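Local coordinates for periplasmic cell division protein (SufI) (Aquifex aeolicus, PDB 6SYY) that probably oxidises its substrates as a laccase-like multicopper oxidase, using bound copper ions and a methionine-rich loop with a role in catalysis, at residues D200-S212 with G225-P237. Residues are numbered along the deposited sequence; the frame is centred on the assembly and turned at random.
Sequences DIPLIIQDKTFDS and GFWGDTILVNLTP
F226, in the loop leading into strand 230-233, sets its ring edge against the backbone of D207 and K208; that strand pairs antiparallel with strand 200-208 in a cupredoxin-type beta domain. Next, G228 N meets D207 OD2 from above the carboxylate plane in an unusually short bond of 2.5 Å; R259 salt-bridges the same oxygen. Glycine suits the place, because a CB would hit the D207 and K208 backbone. D229 and T230 face K208 in a classic beta bulge, and T209 OG1 accepts from D229 N at 3.0 Å. From T230 the ladder is regular: K208 and T230 exchange two backbone bonds, as do Q206 and L232. I231, branched and apolar like V233 for the face packed on strand 361-370, lays CD1 on D207 CB at 3.7 Å and also touches F361 and V363. On the opposite face, forked L232 rests CD1 against K208 CB and the F210 ring edge. V233, with CG1 anti to its backbone N (chi1 -172°), presses that methyl on L203 CD2 at 3.8 Å. N234 ends the ladder: its N donates to I204 O at 3.0 Å, and its amide imitates another peptide, OD1 accepting from I204 N at 2.8 Å and ND2 donating to P202 O and N50 O. A leucine here would probably leave I204 N, P202 O and N50 O without these partners. Beyond, a water accepts from L235 N and donates to I204 O, 2.9 Å from each.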
ATOM      1  N   ASP A 200     -11.969 -13.345   5.234  1.00 31.58           N
ATOM      2  CA  ASP A 200     -11.469 -12.141   4.571  1.00 23.89           C
ATOM      3  C   ASP A 200     -10.443 -11.525   5.521  1.00 20.35           C
ATOM      4  O   ASP A 200     -10.804 -10.799   6.451  1.00 29.30           O
ATOM      5  CB  ASP A 200     -12.612 -11.179   4.247  1.00 27.41           C
ATOM      6  CG  ASP A 200     -12.199 -10.065   3.289  1.00 56.61           C
ATOM      7  OD1 ASP A 200     -10.987  -9.899   3.043  1.00 30.59           O
ATOM      8  OD2 ASP A 200     -13.089  -9.351   2.776  1.00 44.85           O
ATOM      9  N   ILE A 201      -9.168 -11.815   5.286  1.00 20.88           N
ATOM     10  CA  ILE A 201      -8.109 -11.615   6.265  1.00 24.54           C
ATOM     11  C   ILE A 201      -7.109 -10.588   5.740  1.00 31.50           C
ATOM     12  O   ILE A 201      -6.537 -10.777   4.661  1.00 23.00           O
ATOM     13  CB  ILE A 201      -7.389 -12.932   6.596  1.00 22.35           C
ATOM     14  CG1 ILE A 201      -8.395 -14.006   7.033  1.00 20.71           C
ATOM     15  CG2 ILE A 201      -6.300 -12.700   7.635  1.00 26.26           C
ATOM     16  CD1 ILE A 201      -9.161 -13.669   8.282  1.00 21.00           C
ATOM     17  N   PRO A 202      -6.842  -9.505   6.468  1.00 29.54           N
ATOM     18  CA  PRO A 202      -5.749  -8.609   6.081  1.00 19.03           C
ATOM     19  C   PRO A 202      -4.405  -9.213   6.444  1.00 19.06           C
ATOM     20  O   PRO A 202      -4.250  -9.853   7.485  1.00 36.39           O
ATOM     21  CB  PRO A 202      -6.024  -7.339   6.898  1.00 19.00           C
ATOM     22  CG  PRO A 202      -6.737  -7.832   8.108  1.00 34.36           C
ATOM     23  CD  PRO A 202      -7.556  -9.024   7.666  1.00 28.41           C
ATOM     24  N   LEU A 203      -3.421  -8.997   5.573  1.00 28.48           N
ATOM     25  CA  LEU A 203      -2.044  -9.416   5.830  1.00 18.91           C
ATOM     26  C   LEU A 203      -1.155  -8.203   5.569  1.00 28.37           C
ATOM     27  O   LEU A 203      -0.664  -7.995   4.455  1.00 20.55           O
ATOM     28  CB  LEU A 203      -1.648 -10.620   4.974  1.00 24.24           C
ATOM     29  CG  LEU A 203      -2.475 -11.908   5.106  1.00 19.33           C
ATOM     30  CD1 LEU A 203      -1.895 -12.987   4.213  1.00 19.48           C
ATOM     31  CD2 LEU A 203      -2.537 -12.395   6.544  1.00 25.04           C
ATOM     32  N   ILE A 204      -0.962  -7.390   6.604  1.00 20.64           N
ATOM     33  CA  ILE A 204      -0.095  -6.222   6.528  1.00 21.88           C
ATOM     34  C   ILE A 204       1.318  -6.709   6.837  1.00 31.22           C
ATOM     35  O   ILE A 204       1.677  -6.917   7.998  1.00 26.77           O
ATOM     36  CB  ILE A 204      -0.553  -5.118   7.482  1.00 20.72           C
ATOM     37  CG1 ILE A 204      -1.977  -4.679   7.116  1.00 18.66           C
ATOM     38  CG2 ILE A 204       0.423  -3.943   7.450  1.00 18.60           C
ATOM     39  CD1 ILE A 204      -2.754  -4.062   8.256  1.00 25.22           C
ATOM     40  N   ILE A 205       2.117  -6.907   5.792  1.00 26.83           N
ATOM     41  CA  ILE A 205       3.442  -7.502   5.934  1.00 19.52           C
ATOM     42  C   ILE A 205       4.476  -6.399   6.112  1.00 23.88           C
ATOM     43  O   ILE A 205       4.558  -5.463   5.307  1.00 26.23           O
ATOM     44  CB  ILE A 205       3.781  -8.391   4.728  1.00 19.14           C
ATOM     45  CG1 ILE A 205       2.671  -9.416   4.502  1.00 19.03           C
ATOM     46  CG2 ILE A 205       5.114  -9.092   4.948  1.00 24.08           C
ATOM     47  CD1 ILE A 205       2.946 -10.363   3.356  1.00 24.48           C
ATOM     48  N   GLN A 206       5.269  -6.514   7.173  1.00 27.12           N
ATOM     49  CA  GLN A 206       6.263  -5.516   7.528  1.00 19.67           C
ATOM     50  C   GLN A 206       7.489  -6.222   8.080  1.00 22.52           C
ATOM     51  O   GLN A 206       7.378  -7.255   8.744  1.00 30.15           O
ATOM     52  CB  GLN A 206       5.723  -4.538   8.576  1.00 21.11           C
ATOM     53  CG  GLN A 206       4.455  -3.807   8.177  1.00 25.54           C
ATOM     54  CD  GLN A 206       4.009  -2.834   9.244  1.00 28.57           C
ATOM     55  OE1 GLN A 206       4.086  -1.617   9.064  1.00 30.43           O
ATOM     56  NE2 GLN A 206       3.551  -3.363  10.372  1.00 29.21           N
ATOM     57  N   ASP A 207       8.663  -5.668   7.802  1.00 33.18           N
ATOM     58  CA  ASP A 207       9.889  -6.142   8.420  1.00 21.06           C
ATOM     59  C   ASP A 207      10.391  -5.087   9.393  1.00 29.22           C
ATOM     60  O   ASP A 207      10.353  -3.887   9.098  1.00 32.96           O
ATOM     61  CB  ASP A 207      10.965  -6.486   7.380  1.00 24.48           C
ATOM     62  CG  ASP A 207      11.307  -5.323   6.472  1.00 30.97           C
ATOM     63  OD1 ASP A 207      10.428  -4.477   6.215  1.00 29.64           O
ATOM     64  OD2 ASP A 207      12.463  -5.267   6.001  1.00 26.60           O
ATOM     65  N   LYS A 208      10.823  -5.539  10.570  1.00 32.48           N
ATOM     66  CA  LYS A 208      11.290  -4.650  11.625  1.00 41.87           C
ATOM     67  C   LYS A 208      12.454  -5.306  12.358  1.00 26.05           C
ATOM     68  O   LYS A 208      12.679  -6.515  12.260  1.00 32.80           O
ATOM     69  CB  LYS A 208      10.156  -4.291  12.606  1.00 34.64           C
ATOM     70  CG  LYS A 208       9.067  -3.434  11.972  1.00 30.29           C
ATOM     71  CD  LYS A 208       8.051  -2.876  12.963  1.00 39.24           C
ATOM     72  CE  LYS A 208       7.052  -1.980  12.224  1.00 25.92           C
ATOM     73  NZ  LYS A 208       5.879  -1.599  13.046  1.00 58.04           N
ATOM     74  N   THR A 209      13.197  -4.485  13.095  1.00 37.86           N
ATOM     75  CA  THR A 209      14.359  -4.929  13.852  1.00 29.95           C
ATOM     76  C   THR A 209      14.193  -4.519  15.308  1.00 54.59           C
ATOM     77  O   THR A 209      13.863  -3.362  15.595  1.00 27.00           O
ATOM     78  CB  THR A 209      15.643  -4.332  13.272  1.00 42.83           C
ATOM     79  OG1 THR A 209      15.790  -4.750  11.909  1.00 27.92           O
ATOM     80  CG2 THR A 209      16.850  -4.788  14.068  1.00 26.24           C
ATOM     81  N   PHE A 210      14.428  -5.464  16.219  1.00 35.17           N
ATOM     82  CA  PHE A 210      14.269  -5.255  17.653  1.00 26.73           C
ATOM     83  C   PHE A 210      15.603  -5.435  18.361  1.00 33.85           C
ATOM     84  O   PHE A 210      16.387  -6.322  18.007  1.00 55.16           O
ATOM     85  CB  PHE A 210      13.258  -6.238  18.249  1.00 26.70           C
ATOM     86  CG  PHE A 210      11.891  -6.141  17.652  1.00 34.20           C
ATOM     87  CD1 PHE A 210      10.912  -5.376  18.262  1.00 32.00           C
ATOM     88  CD2 PHE A 210      11.580  -6.820  16.483  1.00 32.25           C
ATOM     89  CE1 PHE A 210       9.648  -5.287  17.722  1.00 35.47           C
ATOM     90  CE2 PHE A 210      10.317  -6.732  15.932  1.00 24.21           C
ATOM     91  CZ  PHE A 210       9.347  -5.963  16.557  1.00 26.12           C
ATOM     92  N   ASP A 211      15.852  -4.605  19.373  1.00 28.55           N
ATOM     93  CA  ASP A 211      17.029  -4.778  20.215  1.00 29.80           C
ATOM     94  C   ASP A 211      16.716  -5.807  21.305  1.00 33.96           C
ATOM     95  O   ASP A 211      15.668  -6.458  21.294  1.00 35.40           O
ATOM     96  CB  ASP A 211      17.485  -3.437  20.789  1.00 35.38           C
ATOM     97  CG  ASP A 211      16.482  -2.834  21.764  1.00 44.07           C
ATOM     98  OD1 ASP A 211      15.324  -3.295  21.802  1.00 80.14           O
ATOM     99  OD2 ASP A 211      16.857  -1.894  22.496  1.00 56.50           O
ATOM    100  N   SER A 212      17.626  -5.957  22.270  1.00 37.49           N
ATOM    101  CA  SER A 212      17.452  -6.971  23.307  1.00 39.85           C
ATOM    102  C   SER A 212      16.212  -6.712  24.154  1.00 60.25           C
ATOM    103  O   SER A 212      15.555  -7.662  24.599  1.00 56.22           O
ATOM    104  CB  SER A 212      18.692  -7.026  24.199  1.00 45.59           C
ATOM    105  OG  SER A 212      19.864  -7.279  23.444  1.00 63.82           O
ATOM    106  N   GLY A 225      17.446   2.396   1.788  1.00 33.50           N
ATOM    107  CA  GLY A 225      16.198   2.081   2.452  1.00 31.12           C
ATOM    108  C   GLY A 225      16.435   1.223   3.676  1.00 33.48           C
ATOM    109  O   GLY A 225      17.543   0.715   3.878  1.00 30.79           O
ATOM    110  N   PHE A 226      15.412   1.056   4.506  1.00 33.35           N
ATOM    111  CA  PHE A 226      15.540   0.242   5.702  1.00 32.87           C
ATOM    112  C   PHE A 226      15.106  -1.188   5.420  1.00 28.44           C
ATOM    113  O   PHE A 226      14.100  -1.425   4.743  1.00 44.79           O
ATOM    114  CB  PHE A 226      14.708   0.808   6.854  1.00 37.66           C
ATOM    115  CG  PHE A 226      14.710  -0.072   8.073  1.00 30.98           C
ATOM    116  CD1 PHE A 226      15.677   0.082   9.054  1.00 63.30           C
ATOM    117  CD2 PHE A 226      13.761  -1.072   8.226  1.00 36.54           C
ATOM    118  CE1 PHE A 226      15.692  -0.739  10.164  1.00 34.71           C
ATOM    119  CE2 PHE A 226      13.781  -1.896   9.329  1.00 47.23           C
ATOM    120  CZ  PHE A 226      14.742  -1.725  10.302  1.00 56.26           C
ATOM    121  N   TRP A 227      15.848  -2.141   5.977  1.00 25.77           N
ATOM    122  CA  TRP A 227      15.554  -3.561   5.813  1.00 33.65           C
ATOM    123  C   TRP A 227      15.549  -4.223   7.181  1.00 38.78           C
ATOM    124  O   TRP A 227      16.571  -4.226   7.876  1.00 37.54           O
ATOM    125  CB  TRP A 227      16.570  -4.227   4.883  1.00 30.95           C
ATOM    126  CG  TRP A 227      16.544  -3.646   3.508  1.00 54.16           C
ATOM    127  CD1 TRP A 227      16.994  -2.413   3.130  1.00 31.40           C
ATOM    128  CD2 TRP A 227      16.027  -4.264   2.327  1.00 65.41           C
ATOM    129  NE1 TRP A 227      16.790  -2.226   1.786  1.00 47.91           N
ATOM    130  CE2 TRP A 227      16.201  -3.349   1.267  1.00 57.33           C
ATOM    131  CE3 TRP A 227      15.439  -5.503   2.059  1.00 34.82           C
ATOM    132  CZ2 TRP A 227      15.808  -3.635  -0.037  1.00 52.51           C
ATOM    133  CZ3 TRP A 227      15.048  -5.785   0.765  1.00 64.66           C
ATOM    134  CH2 TRP A 227      15.234  -4.855  -0.268  1.00 76.01           C
ATOM    135  N   GLY A 228      14.403  -4.785   7.562  1.00 36.35           N
ATOM    136  CA  GLY A 228      14.234  -5.340   8.890  1.00 27.30           C
ATOM    137  C   GLY A 228      14.683  -6.787   9.004  1.00 39.58           C
ATOM    138  O   GLY A 228      14.645  -7.552   8.044  1.00 47.80           O
ATOM    139  N   ASP A 229      15.104  -7.150  10.217  1.00 39.00           N
ATOM    140  CA  ASP A 229      15.585  -8.497  10.499  1.00 51.25           C
ATOM    141  C   ASP A 229      14.441  -9.474  10.764  1.00 48.75           C
ATOM    142  O   ASP A 229      14.583 -10.678  10.518  1.00 32.81           O
ATOM    143  CB  ASP A 229      16.535  -8.451  11.700  1.00 34.28           C
ATOM    144  CG  ASP A 229      17.299  -9.743  11.895  1.00122.67           C
ATOM    145  OD1 ASP A 229      17.332 -10.572  10.959  1.00147.97           O
ATOM    146  OD2 ASP A 229      17.867  -9.928  12.992  1.00140.33           O
ATOM    147  N   THR A 230      13.305  -8.976  11.244  1.00 33.49           N
ATOM    148  CA  THR A 230      12.192  -9.797  11.698  1.00 28.77           C
ATOM    149  C   THR A 230      10.956  -9.485  10.866  1.00 44.57           C
ATOM    150  O   THR A 230      10.614  -8.314  10.673  1.00 36.56           O
ATOM    151  CB  THR A 230      11.912  -9.532  13.182  1.00 31.49           C
ATOM    152  OG1 THR A 230      13.078  -9.853  13.954  1.00 39.75           O
ATOM    153  CG2 THR A 230      10.734 -10.358  13.669  1.00 26.11           C
ATOM    154  N   ILE A 231      10.284 -10.525  10.380  1.00 40.03           N
ATOM    155  CA  ILE A 231       9.094 -10.353   9.553  1.00 32.74           C
ATOM    156  C   ILE A 231       7.860 -10.390  10.437  1.00 26.38           C
ATOM    157  O   ILE A 231       7.731 -11.249  11.316  1.00 27.67           O
ATOM    158  CB  ILE A 231       9.021 -11.430   8.459  1.00 34.61           C
ATOM    159  CG1 ILE A 231      10.339 -11.480   7.691  1.00 55.21           C
ATOM    160  CG2 ILE A 231       7.872 -11.133   7.509  1.00 28.09           C
ATOM    161  CD1 ILE A 231      10.663 -10.190   6.954  1.00 41.21           C
ATOM    162  N   LEU A 232       6.946  -9.453  10.204  1.00 24.81           N
ATOM    163  CA  LEU A 232       5.717  -9.345  10.969  1.00 22.04           C
ATOM    164  C   LEU A 232       4.532  -9.311  10.018  1.00 39.19           C
ATOM    165  O   LEU A 232       4.619  -8.779   8.908  1.00 40.65           O
ATOM    166  CB  LEU A 232       5.696  -8.085  11.850  1.00 25.96           C
ATOM    167  CG  LEU A 232       6.669  -7.975  13.029  1.00 28.25           C
ATOM    168  CD1 LEU A 232       8.073  -7.648  12.568  1.00 62.45           C
ATOM    169  CD2 LEU A 232       6.182  -6.916  13.996  1.00 50.70           C
ATOM    170  N   VAL A 233       3.425  -9.899  10.459  1.00 23.73           N
ATOM    171  CA  VAL A 233       2.143  -9.784   9.776  1.00 27.61           C
ATOM    172  C   VAL A 233       1.151  -9.243  10.790  1.00 24.03           C
ATOM    173  O   VAL A 233       0.904  -9.878  11.822  1.00 28.98           O
ATOM    174  CB  VAL A 233       1.669 -11.123   9.197  1.00 23.33           C
ATOM    175  CG1 VAL A 233       0.448 -10.907   8.327  1.00 24.84           C
ATOM    176  CG2 VAL A 233       2.780 -11.794   8.410  1.00 23.43           C
ATOM    177  N   ASN A 234       0.603  -8.062  10.511  1.00 26.84           N
ATOM    178  CA  ASN A 234      -0.297  -7.389  11.443  1.00 25.48           C
ATOM    179  C   ASN A 234       0.357  -7.235  12.812  1.00 28.70           C
ATOM    180  O   ASN A 234      -0.272  -7.446  13.850  1.00 28.85           O
ATOM    181  CB  ASN A 234      -1.624  -8.137  11.550  1.00 30.21           C
ATOM    182  CG  ASN A 234      -2.239  -8.405  10.200  1.00 26.05           C
ATOM    183  OD1 ASN A 234      -1.940  -7.713   9.227  1.00 33.35           O
ATOM    184  ND2 ASN A 234      -3.105  -9.412  10.128  1.00 27.17           N
ATOM    185  N   LEU A 235       1.642  -6.872  12.802  1.00 28.85           N
ATOM    186  CA  LEU A 235       2.452  -6.727  14.014  1.00 29.89           C
ATOM    187  C   LEU A 235       2.534  -8.029  14.805  1.00 40.37           C
ATOM    188  O   LEU A 235       2.601  -8.010  16.036  1.00 42.94           O
ATOM    189  CB  LEU A 235       1.939  -5.594  14.910  1.00 27.67           C
ATOM    190  CG  LEU A 235       2.334  -4.175  14.508  1.00 37.89           C
ATOM    191  CD1 LEU A 235       2.003  -3.214  15.623  1.00 40.48           C
ATOM    192  CD2 LEU A 235       3.815  -4.097  14.155  1.00 26.73           C
ATOM    193  N   THR A 236       2.538  -9.166  14.111  1.00 29.47           N
ATOM    194  CA  THR A 236       2.695 -10.464  14.751  1.00 29.85           C
ATOM    195  C   THR A 236       3.976 -11.112  14.249  1.00 33.89           C
ATOM    196  O   THR A 236       4.100 -11.374  13.039  1.00 35.15           O
ATOM    197  CB  THR A 236       1.502 -11.379  14.475  1.00 27.91           C
ATOM    198  OG1 THR A 236       0.286 -10.670  14.735  1.00 27.21           O
ATOM    199  CG2 THR A 236       1.564 -12.617  15.363  1.00 28.38           C
ATOM    200  N   PRO A 237       4.945 -11.388  15.118  1.00 43.66           N
ATOM    201  CA  PRO A 237       6.154 -12.091  14.679  1.00 27.39           C
ATOM    202  C   PRO A 237       5.927 -13.593  14.597  1.00 40.93           C
ATOM    203  O   PRO A 237       5.227 -14.182  15.426  1.00 40.26           O
ATOM    204  CB  PRO A 237       7.168 -11.748  15.775  1.00 28.46           C
ATOM    205  CG  PRO A 237       6.321 -11.599  16.998  1.00 40.78           C
ATOM    206  CD  PRO A 237       5.011 -11.003  16.539  1.00 31.29           C
TER
HETATM  207  O   HOH W   1       3.028  -5.965  10.426  1.00 19.92           O
HETATM  208  O   HOH W   2      11.742  -2.651   4.328  1.00 25.86           O
HETATM  209  O   HOH W   3      17.968  -3.629  10.564  1.00 42.32           O
HETATM  210  O   HOH W   4      15.250  -8.011  15.334  1.00 46.32           O